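Local coordinates for protein pyoverdine synthetase F (Pseudomonas aeruginosa PAO1, PDB 6CUL) that belongs to the pyoverdine synthetase F proteins and folds as a single alpha/beta chain round a mixed central sheet, at residues A[11-16]-A[109-114]; A[186-191]-A[249-254]; A[233-238]-A[268-273]. All coordinates share one frame; numbering follows the deposited sequence.

Contact 1: residues A[11-16]-A[109-114]. With CIT (citric acid), chain J.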
loop_
_atom_site.group_PDB
_atom_site.type_symbol
_atom_site.label_atom_id
_atom_site.label_comp_id
_atom_site.label_asym_id
_atom_site.label_seq_id
_atom_site.Cartn_x
_atom_site.Cartn_y
_atom_site.Cartn_z
ATOM N N SER A 11 6.630 1.804 0.108
ATOM C CA SER A 11 7.582 2.633 -0.504
ATOM C C SER A 11 7.135 4.030 -0.199
ATOM O O SER A 11 6.146 4.398 -0.700
ATOM C CB SER A 11 7.499 2.469 -2.009
ATOM O OG SER A 11 8.027 1.290 -2.474
ATOM N N LEU A 12 7.909 4.834 0.498
ATOM C CA LEU A 12 7.524 6.183 0.800
ATOM C C LEU A 12 7.166 7.016 -0.433
ATOM O O LEU A 12 6.305 7.808 -0.365
ATOM C CB LEU A 12 8.642 6.891 1.523
ATOM C CG LEU A 12 8.977 6.456 2.925
ATOM C CD1 LEU A 12 10.086 7.259 3.489
ATOM C CD2 LEU A 12 7.799 6.527 3.853
ATOM N N ARG A 13 7.826 6.787 -1.542
ATOM C CA ARG A 13 7.560 7.491 -2.745
ATOM C C ARG A 13 6.124 7.294 -3.231
ATOM O O ARG A 13 5.594 8.169 -3.782
ATOM C CB ARG A 13 8.605 7.158 -3.797
ATOM C CG ARG A 13 8.835 5.710 -4.153
ATOM C CD ARG A 13 10.221 5.496 -4.710
ATOM N NE ARG A 13 10.521 4.162 -5.093
ATOM C CZ ARG A 13 10.696 3.168 -4.276
ATOM N NH1 ARG A 13 10.624 3.326 -3.005
ATOM N NH2 ARG A 13 10.938 2.017 -4.747
ATOM N N ASN A 14 5.581 6.107 -3.051
ATOM C CA ASN A 14 4.237 5.792 -3.363
ATOM C C ASN A 14 3.240 6.538 -2.477
ATOM O O ASN A 14 2.229 6.878 -2.906
ATOM C CB ASN A 14 4.033 4.318 -3.311
ATOM C CG ASN A 14 2.661 3.925 -3.736
ATOM O OD1 ASN A 14 1.915 3.474 -2.967
ATOM N ND2 ASN A 14 2.331 4.169 -4.943
ATOM N N ALA A 15 3.535 6.693 -1.227
ATOM C CA ALA A 15 2.732 7.473 -0.353
ATOM C C ALA A 15 2.704 8.949 -0.707
ATOM O O ALA A 15 1.766 9.578 -0.440
ATOM C CB ALA A 15 3.119 7.247 1.065
ATOM N N ALA A 16 3.781 9.507 -1.185
ATOM C CA ALA A 16 3.807 10.888 -1.619
ATOM C C ALA A 16 2.934 11.123 -2.828
ATOM O O ALA A 16 2.252 12.091 -2.861
ATOM C CB ALA A 16 5.193 11.361 -1.897
ATOM N N THR A 109 18.361 -0.596 -3.293
ATOM C CA THR A 109 19.510 0.040 -3.914
ATOM C C THR A 109 19.884 -0.538 -5.274
ATOM O O THR A 109 20.220 0.167 -6.143
ATOM C CB THR A 109 20.667 -0.106 -3.019
ATOM O OG1 THR A 109 20.751 -1.456 -2.585
ATOM C CG2 THR A 109 20.453 0.754 -1.919
ATOM N N TYR A 110 19.579 -1.796 -5.470
ATOM C CA TYR A 110 19.781 -2.500 -6.670
ATOM C C TYR A 110 19.148 -1.775 -7.801
ATOM O O TYR A 110 19.566 -1.975 -8.872
ATOM C CB TYR A 110 19.182 -3.910 -6.562
ATOM C CG TYR A 110 17.671 -4.028 -6.665
ATOM C CD1 TYR A 110 17.061 -4.025 -7.884
ATOM C CD2 TYR A 110 16.883 -4.183 -5.555
ATOM C CE1 TYR A 110 15.734 -4.143 -8.009
ATOM C CE2 TYR A 110 15.529 -4.307 -5.655
ATOM C CZ TYR A 110 14.958 -4.284 -6.901
ATOM O OH TYR A 110 13.628 -4.358 -7.082
ATOM N N ARG A 111 18.173 -0.950 -7.558
ATOM C CA ARG A 111 17.572 -0.151 -8.582
ATOM C C ARG A 111 18.539 0.878 -9.229
ATOM O O ARG A 111 18.268 1.297 -10.277
ATOM C CB ARG A 111 16.290 0.483 -8.088
ATOM C CG ARG A 111 15.106 -0.427 -7.947
ATOM C CD ARG A 111 13.914 0.291 -7.438
ATOM N NE ARG A 111 14.147 0.961 -6.190
ATOM C CZ ARG A 111 13.966 2.229 -5.935
ATOM N NH1 ARG A 111 13.534 3.021 -6.815
ATOM N NH2 ARG A 111 14.202 2.667 -4.757
ATOM N N ARG A 112 19.651 1.195 -8.599
ATOM C CA ARG A 112 20.653 2.086 -9.139
ATOM C C ARG A 112 21.199 1.511 -10.419
ATOM O O ARG A 112 21.414 2.201 -11.309
ATOM C CB ARG A 112 21.787 2.275 -8.143
ATOM C CG ARG A 112 21.432 2.923 -6.828
ATOM C CD ARG A 112 22.509 2.826 -5.778
ATOM N NE ARG A 112 22.053 3.015 -4.426
ATOM C CZ ARG A 112 22.809 3.379 -3.413
ATOM N NH1 ARG A 112 24.046 3.633 -3.570
ATOM N NH2 ARG A 112 22.303 3.502 -2.254
ATOM N N TYR A 113 21.435 0.234 -10.464
ATOM C CA TYR A 113 21.860 -0.424 -11.658
ATOM C C TYR A 113 20.692 -0.552 -12.622
ATOM O O TYR A 113 19.606 -0.605 -12.208
ATOM C CB TYR A 113 22.313 -1.830 -11.325
ATOM C CG TYR A 113 23.586 -1.927 -10.571
ATOM C CD1 TYR A 113 24.774 -1.795 -11.202
ATOM C CD2 TYR A 113 23.601 -2.184 -9.220
ATOM C CE1 TYR A 113 25.955 -1.887 -10.513
ATOM C CE2 TYR A 113 24.779 -2.282 -8.528
ATOM C CZ TYR A 113 25.967 -2.129 -9.182
ATOM O OH TYR A 113 27.144 -2.221 -8.530
ATOM N N PRO A 114 20.925 -0.650 -13.929
ATOM C CA PRO A 114 19.879 -0.845 -14.929
ATOM C C PRO A 114 19.099 -2.106 -14.771
ATOM O O PRO A 114 19.561 -3.015 -14.164
ATOM C CB PRO A 114 20.613 -0.875 -16.212
ATOM C CG PRO A 114 21.830 -0.149 -15.952
ATOM C CD PRO A 114 21.948 0.187 -14.510
HETATM C C1 CIT J . 9.010 0.852 -11.898
HETATM O O1 CIT J . 8.701 -0.358 -11.959
HETATM O O2 CIT J . 8.117 1.723 -11.936
HETATM C C2 CIT J . 10.467 1.247 -11.795
HETATM C C3 CIT J . 10.800 2.039 -10.523
HETATM O O7 CIT J . 10.292 3.369 -10.782
HETATM C C4 CIT J . 10.151 1.529 -9.239
HETATM C C5 CIT J . 10.405 2.465 -8.058
HETATM O O3 CIT J . 10.756 1.985 -6.963
HETATM O O4 CIT J . 10.271 3.711 -8.123
HETATM C C6 CIT J . 12.319 1.987 -10.336
HETATM O O5 CIT J . 12.974 1.061 -10.860
HETATM O O6 CIT J . 12.948 2.861 -9.692
#

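Contact 2: residues A[186-191]-A[249-254]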
loop_
_atom_site.group_PDB
_atom_site.type_symbol
_atom_site.label_atom_id
_atom_site.label_comp_id
_atom_site.label_asym_id
_atom_site.label_seq_id
_atom_site.Cartn_x
_atom_site.Cartn_y
_atom_site.Cartn_z
ATOM N N TYR A 186 -2.838 0.120 -12.325
ATOM C CA TYR A 186 -3.805 0.985 -12.880
ATOM C C TYR A 186 -5.216 0.912 -12.251
ATOM O O TYR A 186 -6.077 1.559 -12.727
ATOM C CB TYR A 186 -3.892 0.761 -14.381
ATOM C CG TYR A 186 -2.702 1.301 -15.104
ATOM C CD1 TYR A 186 -2.660 2.603 -15.545
ATOM C CD2 TYR A 186 -1.586 0.544 -15.295
ATOM C CE1 TYR A 186 -1.558 3.098 -16.212
ATOM C CE2 TYR A 186 -0.485 1.049 -15.925
ATOM C CZ TYR A 186 -0.478 2.325 -16.379
ATOM O OH TYR A 186 0.600 2.812 -16.968
ATOM N N ALA A 187 -5.398 0.195 -11.175
ATOM C CA ALA A 187 -6.682 -0.037 -10.680
ATOM C C ALA A 187 -7.493 1.172 -10.299
ATOM O O ALA A 187 -8.657 1.134 -10.459
ATOM C CB ALA A 187 -6.604 -0.984 -9.551
ATOM N N THR A 188 -6.918 2.192 -9.711
ATOM C CA THR A 188 -7.703 3.338 -9.394
ATOM C C THR A 188 -8.183 4.139 -10.602
ATOM O O THR A 188 -9.263 4.604 -10.597
ATOM C CB THR A 188 -7.083 4.178 -8.331
ATOM O OG1 THR A 188 -8.033 5.116 -7.989
ATOM C CG2 THR A 188 -5.979 4.888 -8.807
ATOM N N LEU A 189 -7.296 4.322 -11.569
ATOM C CA LEU A 189 -7.598 4.946 -12.821
ATOM C C LEU A 189 -8.543 4.057 -13.681
ATOM O O LEU A 189 -9.448 4.527 -14.224
ATOM C CB LEU A 189 -6.327 5.334 -13.545
ATOM C CG LEU A 189 -5.439 6.489 -13.056
ATOM C CD1 LEU A 189 -4.009 6.121 -12.978
ATOM C CD2 LEU A 189 -5.573 7.701 -13.898
ATOM N N ASP A 190 -8.369 2.747 -13.721
ATOM C CA ASP A 190 -9.297 1.891 -14.460
ATOM C C ASP A 190 -10.733 2.040 -13.899
ATOM O O ASP A 190 -11.642 1.953 -14.652
ATOM C CB ASP A 190 -8.907 0.430 -14.386
ATOM C CG ASP A 190 -7.917 0.037 -15.360
ATOM O OD1 ASP A 190 -7.648 0.681 -16.281
ATOM O OD2 ASP A 190 -7.367 -0.963 -15.206
ATOM N N ALA A 191 -10.890 2.152 -12.570
ATOM C CA ALA A 191 -12.092 2.402 -11.902
ATOM C C ALA A 191 -12.672 3.770 -12.247
ATOM O O ALA A 191 -13.810 3.846 -12.439
ATOM C CB ALA A 191 -11.856 2.265 -10.448
ATOM N N LEU A 249 -8.495 12.146 -7.134
ATOM C CA LEU A 249 -8.311 12.396 -5.720
ATOM C C LEU A 249 -9.518 11.975 -4.929
ATOM O O LEU A 249 -9.349 11.589 -3.854
ATOM C CB LEU A 249 -8.007 13.844 -5.446
ATOM C CG LEU A 249 -6.657 14.214 -5.932
ATOM C CD1 LEU A 249 -6.444 15.677 -5.831
ATOM C CD2 LEU A 249 -5.623 13.450 -5.204
ATOM N N GLU A 250 -10.726 12.201 -5.431
ATOM C CA GLU A 250 -11.949 11.745 -4.799
ATOM C C GLU A 250 -12.106 10.222 -4.773
ATOM O O GLU A 250 -12.530 9.689 -3.835
ATOM C CB GLU A 250 -13.160 12.361 -5.440
ATOM C CG GLU A 250 -13.363 13.814 -5.161
ATOM C CD GLU A 250 -13.798 14.587 -6.358
ATOM O OE1 GLU A 250 -13.860 14.022 -7.389
ATOM O OE2 GLU A 250 -14.043 15.749 -6.250
ATOM N N LEU A 251 -11.807 9.552 -5.848
ATOM C CA LEU A 251 -11.889 8.110 -5.871
ATOM C C LEU A 251 -10.919 7.416 -4.906
ATOM O O LEU A 251 -11.316 6.553 -4.224
ATOM C CB LEU A 251 -11.726 7.572 -7.280
ATOM C CG LEU A 251 -11.948 6.087 -7.489
ATOM C CD1 LEU A 251 -13.090 5.575 -6.666
ATOM C CD2 LEU A 251 -12.228 5.804 -8.922
ATOM N N ARG A 252 -9.688 7.872 -4.836
ATOM C CA ARG A 252 -8.722 7.310 -3.936
ATOM C C ARG A 252 -9.149 7.440 -2.516
ATOM O O ARG A 252 -9.088 6.518 -1.833
ATOM C CB ARG A 252 -7.363 8.009 -4.059
ATOM C CG ARG A 252 -6.549 7.670 -5.282
ATOM C CD ARG A 252 -5.051 8.005 -5.205
ATOM N NE ARG A 252 -4.670 9.141 -4.461
ATOM C CZ ARG A 252 -4.017 10.149 -4.953
ATOM N NH1 ARG A 252 -3.646 10.177 -6.175
ATOM N NH2 ARG A 252 -3.716 11.121 -4.172
ATOM N N TRP A 253 -9.563 8.622 -2.123
ATOM C CA TRP A 253 -10.027 8.854 -0.794
ATOM C C TRP A 253 -11.254 7.977 -0.532
ATOM O O TRP A 253 -11.220 7.238 0.329
ATOM C CB TRP A 253 -10.349 10.356 -0.630
ATOM C CG TRP A 253 -10.505 10.857 0.758
ATOM C CD1 TRP A 253 -9.573 11.423 1.524
ATOM C CD2 TRP A 253 -11.676 10.818 1.535
ATOM N NE1 TRP A 253 -10.067 11.728 2.705
ATOM C CE2 TRP A 253 -11.373 11.370 2.746
ATOM C CE3 TRP A 253 -12.968 10.360 1.315
ATOM C CZ2 TRP A 253 -12.310 11.468 3.749
ATOM C CZ3 TRP A 253 -13.854 10.443 2.279
ATOM C CH2 TRP A 253 -13.543 10.996 3.494
ATOM N N ASN A 254 -12.244 7.982 -1.349
ATOM C CA ASN A 254 -13.355 7.161 -1.056
ATOM C C ASN A 254 -13.076 5.649 -0.967
ATOM O O ASN A 254 -13.592 4.997 -0.126
ATOM C CB ASN A 254 -14.397 7.415 -2.072
ATOM C CG ASN A 254 -15.048 8.731 -1.887
ATOM O OD1 ASN A 254 -14.855 9.384 -0.933
ATOM N ND2 ASN A 254 -15.821 9.104 -2.822
#

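Contact 3: residues A[233-238]-A[268-273]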
loop_
_atom_site.group_PDB
_atom_site.type_symbol
_atom_site.label_atom_id
_atom_site.label_comp_id
_atom_site.label_asym_id
_atom_site.label_seq_id
_atom_site.Cartn_x
_atom_site.Cartn_y
_atom_site.Cartn_z
ATOM N N VAL A 233 -7.202 -14.209 -2.602
ATOM C CA VAL A 233 -7.919 -13.299 -1.773
ATOM C C VAL A 233 -8.351 -13.890 -0.438
ATOM O O VAL A 233 -8.973 -14.894 -0.386
ATOM C CB VAL A 233 -9.149 -12.788 -2.496
ATOM C CG1 VAL A 233 -9.866 -11.696 -1.726
ATOM C CG2 VAL A 233 -8.740 -12.253 -3.794
ATOM N N PHE A 234 -7.953 -13.256 0.631
ATOM C CA PHE A 234 -8.394 -13.653 1.917
ATOM C C PHE A 234 -9.624 -12.876 2.419
ATOM O O PHE A 234 -10.383 -13.425 3.116
ATOM C CB PHE A 234 -7.241 -13.611 2.894
ATOM C CG PHE A 234 -7.639 -13.748 4.301
ATOM C CD1 PHE A 234 -7.872 -14.993 4.843
ATOM C CD2 PHE A 234 -7.765 -12.650 5.085
ATOM C CE1 PHE A 234 -8.251 -15.115 6.140
ATOM C CE2 PHE A 234 -8.116 -12.762 6.381
ATOM C CZ PHE A 234 -8.386 -13.985 6.919
ATOM N N HIS A 235 -9.739 -11.590 2.142
ATOM C CA HIS A 235 -10.877 -10.815 2.527
ATOM C C HIS A 235 -11.082 -9.707 1.535
ATOM O O HIS A 235 -10.136 -9.125 1.095
ATOM C CB HIS A 235 -10.769 -10.287 3.942
ATOM C CG HIS A 235 -11.945 -9.498 4.385
ATOM N ND1 HIS A 235 -13.214 -9.977 4.309
ATOM C CD2 HIS A 235 -12.048 -8.248 4.852
ATOM C CE1 HIS A 235 -14.047 -9.071 4.746
ATOM N NE2 HIS A 235 -13.366 -8.011 5.080
ATOM N N ASP A 236 -12.329 -9.461 1.205
ATOM C CA ASP A 236 -12.672 -8.497 0.213
ATOM C C ASP A 236 -13.815 -7.549 0.518
ATOM O O ASP A 236 -14.753 -7.957 1.076
ATOM C CB ASP A 236 -13.047 -9.261 -1.010
ATOM C CG ASP A 236 -12.467 -8.712 -2.206
ATOM O OD1 ASP A 236 -11.675 -7.796 -2.118
ATOM O OD2 ASP A 236 -12.795 -9.223 -3.264
ATOM N N VAL A 237 -13.682 -6.301 0.109
ATOM C CA VAL A 237 -14.680 -5.280 0.277
ATOM C C VAL A 237 -14.896 -4.540 -1.032
ATOM O O VAL A 237 -14.016 -4.376 -1.740
ATOM C CB VAL A 237 -14.370 -4.306 1.438
ATOM C CG1 VAL A 237 -15.428 -3.239 1.651
ATOM C CG2 VAL A 237 -14.256 -5.056 2.711
ATOM N N LEU A 238 -16.123 -4.158 -1.277
ATOM C CA LEU A 238 -16.506 -3.478 -2.448
ATOM C C LEU A 238 -17.573 -2.535 -2.140
ATOM O O LEU A 238 -18.660 -2.747 -2.478
ATOM C CB LEU A 238 -16.964 -4.491 -3.484
ATOM C CG LEU A 238 -17.445 -3.968 -4.801
ATOM C CD1 LEU A 238 -16.399 -3.211 -5.567
ATOM C CD2 LEU A 238 -18.085 -5.040 -5.654
ATOM N N LEU A 268 -7.341 -8.484 8.720
ATOM C CA LEU A 268 -6.468 -8.816 9.816
ATOM C C LEU A 268 -7.258 -9.539 10.951
ATOM O O LEU A 268 -6.874 -10.560 11.376
ATOM C CB LEU A 268 -5.699 -7.585 10.334
ATOM C CG LEU A 268 -4.575 -6.923 9.514
ATOM C CD1 LEU A 268 -4.077 -5.618 10.096
ATOM C CD2 LEU A 268 -3.385 -7.783 9.191
ATOM N N ALA A 269 -8.428 -9.026 11.287
ATOM C CA ALA A 269 -9.271 -9.584 12.342
ATOM C C ALA A 269 -9.604 -11.020 12.077
ATOM O O ALA A 269 -9.500 -11.823 12.938
ATOM C CB ALA A 269 -10.537 -8.784 12.477
ATOM N N LEU A 270 -10.023 -11.297 10.887
ATOM C CA LEU A 270 -10.228 -12.646 10.503
ATOM C C LEU A 270 -8.938 -13.413 10.478
ATOM O O LEU A 270 -8.854 -14.416 11.088
ATOM C CB LEU A 270 -10.914 -12.699 9.158
ATOM C CG LEU A 270 -12.277 -12.070 9.206
ATOM C CD1 LEU A 270 -12.557 -11.419 7.901
ATOM C CD2 LEU A 270 -13.345 -13.050 9.593
ATOM N N LEU A 271 -7.898 -12.842 9.892
ATOM C CA LEU A 271 -6.625 -13.472 9.778
ATOM C C LEU A 271 -5.981 -13.836 11.111
ATOM O O LEU A 271 -5.114 -14.622 11.102
ATOM C CB LEU A 271 -5.690 -12.611 8.985
ATOM C CG LEU A 271 -4.391 -13.241 8.533
ATOM C CD1 LEU A 271 -4.707 -14.387 7.631
ATOM C CD2 LEU A 271 -3.423 -12.317 7.816
ATOM N N ALA A 272 -6.392 -13.255 12.197
ATOM C CA ALA A 272 -5.779 -13.540 13.411
ATOM C C ALA A 272 -6.010 -14.928 13.959
ATOM O O ALA A 272 -5.165 -15.388 14.635
ATOM C CB ALA A 272 -6.115 -12.485 14.442
ATOM N N GLU A 273 -7.110 -15.567 13.758
ATOM C CA GLU A 273 -7.146 -16.861 14.382
ATOM C C GLU A 273 -6.645 -17.912 13.469
ATOM O O GLU A 273 -7.093 -19.002 13.474
ATOM C CB GLU A 273 -8.500 -17.230 15.007
ATOM C CG GLU A 273 -8.699 -16.697 16.428
ATOM C CD GLU A 273 -7.975 -17.558 17.431
ATOM O OE1 GLU A 273 -7.748 -18.712 17.108
ATOM O OE2 GLU A 273 -7.635 -17.107 18.521
#

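Contact 1: residues A[11-16]-A[109-114]
Arg13 and Arg111 meet in a guanidinium-guanidinium stack beside a bound citrate. Arg13 belongs to helix 12-17, which follows strand 6-9 of the central sheet. Arg111 comes from the 3-10 turn at 109-111, in the loop before helix 118-136. The neighbouring residues of this loop line the pocket that holds N-(4-{[(2-amino-4-oxo-1,4-dihydroquinazolin-6-yl)methyl]amino}benzene-1-carbonyl)-D-glutamic acid (FGD).

Stacking is the direct contact. The two side chains arrive from opposite directions, and their flat ends lie 3.8 Å apart between the centres of the Arg13 and Arg111 guanidinium groups, with planes at 17°. Arg13 NH2 sits over the middle of the other group, 3.3 Å from Arg111 CZ. Arg13 runs extended from CG to NE, and the two side chains reach about equally far to meet.

Acidic residues flank the stacked pair. Arg13 NH1 forms salt bridges with Asp61 and Asp62, and Arg111 NH2 forms one with Asp69. These acids would be expected to offset the two positive charges.

Hydrogen bonds to the citrate join the pair from the side. The citrate probably comes from the crystallisation liquor, and Arg68 also binds it. Arg13 NE donates to citrate O4 at 3.1 Å along a nearly straight path (165°). A second carboxylate of the citrate takes the other arginine: Arg111 NH1 donates to citrate O6 at 2.9 Å.

Contact 2: residues A[186-191]-A[249-254]
Leu251 packs against Thr188 and Ala191 where two helices cross. Thr188 and Ala191 are on helix 187-195, and Leu251 is near the start of the long helix 248-271. The segment axes approach to 10.0 Å and cross at 115°. The backbones come closest at Thr188 and Arg252, whose CA atoms are 6.8 Å apart.

The apolar contact is made by one leucine branch. CG of Leu251 stands anti to the backbone N (chi1 -173°), which carries the CD2 methyl across to the shorter helix. There it meets the methyl group of Ala191, at 3.9 Å from Leu251 CD2 to Ala191 CB. The same methyl rests against the backbone, with Leu251 CD2 3.6 Å from Thr188 O.

The threonine hydroxyl adds plain van der Waals contact. No hydrogen bond joins the two segments. The Thr188 and Leu251 side chains pass alongside one another, pointing opposite ways. Beyond this packing, Arg252 NE has a long, weak ion pair with Asp18. Thr188 also touches Ile248, one turn before Arg252. Thr188 OG1 touches two aliphatic carbons, 4.1 Å from Leu251 CG and 4.0 Å from Arg252 CG.

Contact 3: residues A[233-238]-A[268-273]
Phe234 and His235 each hold CG anti to the backbone N (chi1 169° and -179°), and both rings reach the C-terminal part of helix 248-271. Leu271 also has CG anti to its N, which brings its CD1 methyl over the phenyl ring. In Leu270, CG lies beside the N, and CD1 turns to the imidazole.

Phe234 and His235 lie on the outermost strand 233-241 of the main sheet. Both face Phe221 of strand 216-223 in a classic beta bulge. This places two consecutive side chains toward the helix.

Two CH-pi contacts follow. Leu271 CD1 stands over one face of the Phe234 ring, 3.9 Å from its centroid and 16° off the normal. Leu270 CD1 stands over a face of the His235 ring, 4.1 Å from that centroid. The His235 and Leu270 side chains cross at about a right angle.

The far rim of the phenyl ring also rests on the helix backbone. Phe234 CZ is 3.2 Å from Leu271 N and 3.6 Å from Leu270 CB. Phe234 CE2 lies 3.6 Å from Leu271 CB. Phe221 touches both Phe234 and Leu271.

No hydrogen bond links the two segments. A polar tie to the same helix lies one turn earlier, where Glu266 bonds His235 NE2. Between 233-238 and 268-273 themselves the contact is van der Waals and CH-pi.

Contacts 2 and 3 share helix 248-271. Contact 2 uses its start and contact 3 its end, and their centres are 22 Å apart. Their segments alternate along the chain. Contact 1 closes earlier in the sequence. Its centre is 22 Å from that of contact 2, but the nearest atoms of the two are only about 6 Å apart. Contacts 1 and 3 lie on opposite sides of the chain's centre, 29 Å between centres. FGD is bound near the first two contacts. The side chain of Arg13 is about 8 Å from the bound FGD. The side chain of Arg252 is about 10 Å from the bound FGD. Contact 1 also contains pocket residues, among them Tyr110 and Arg112.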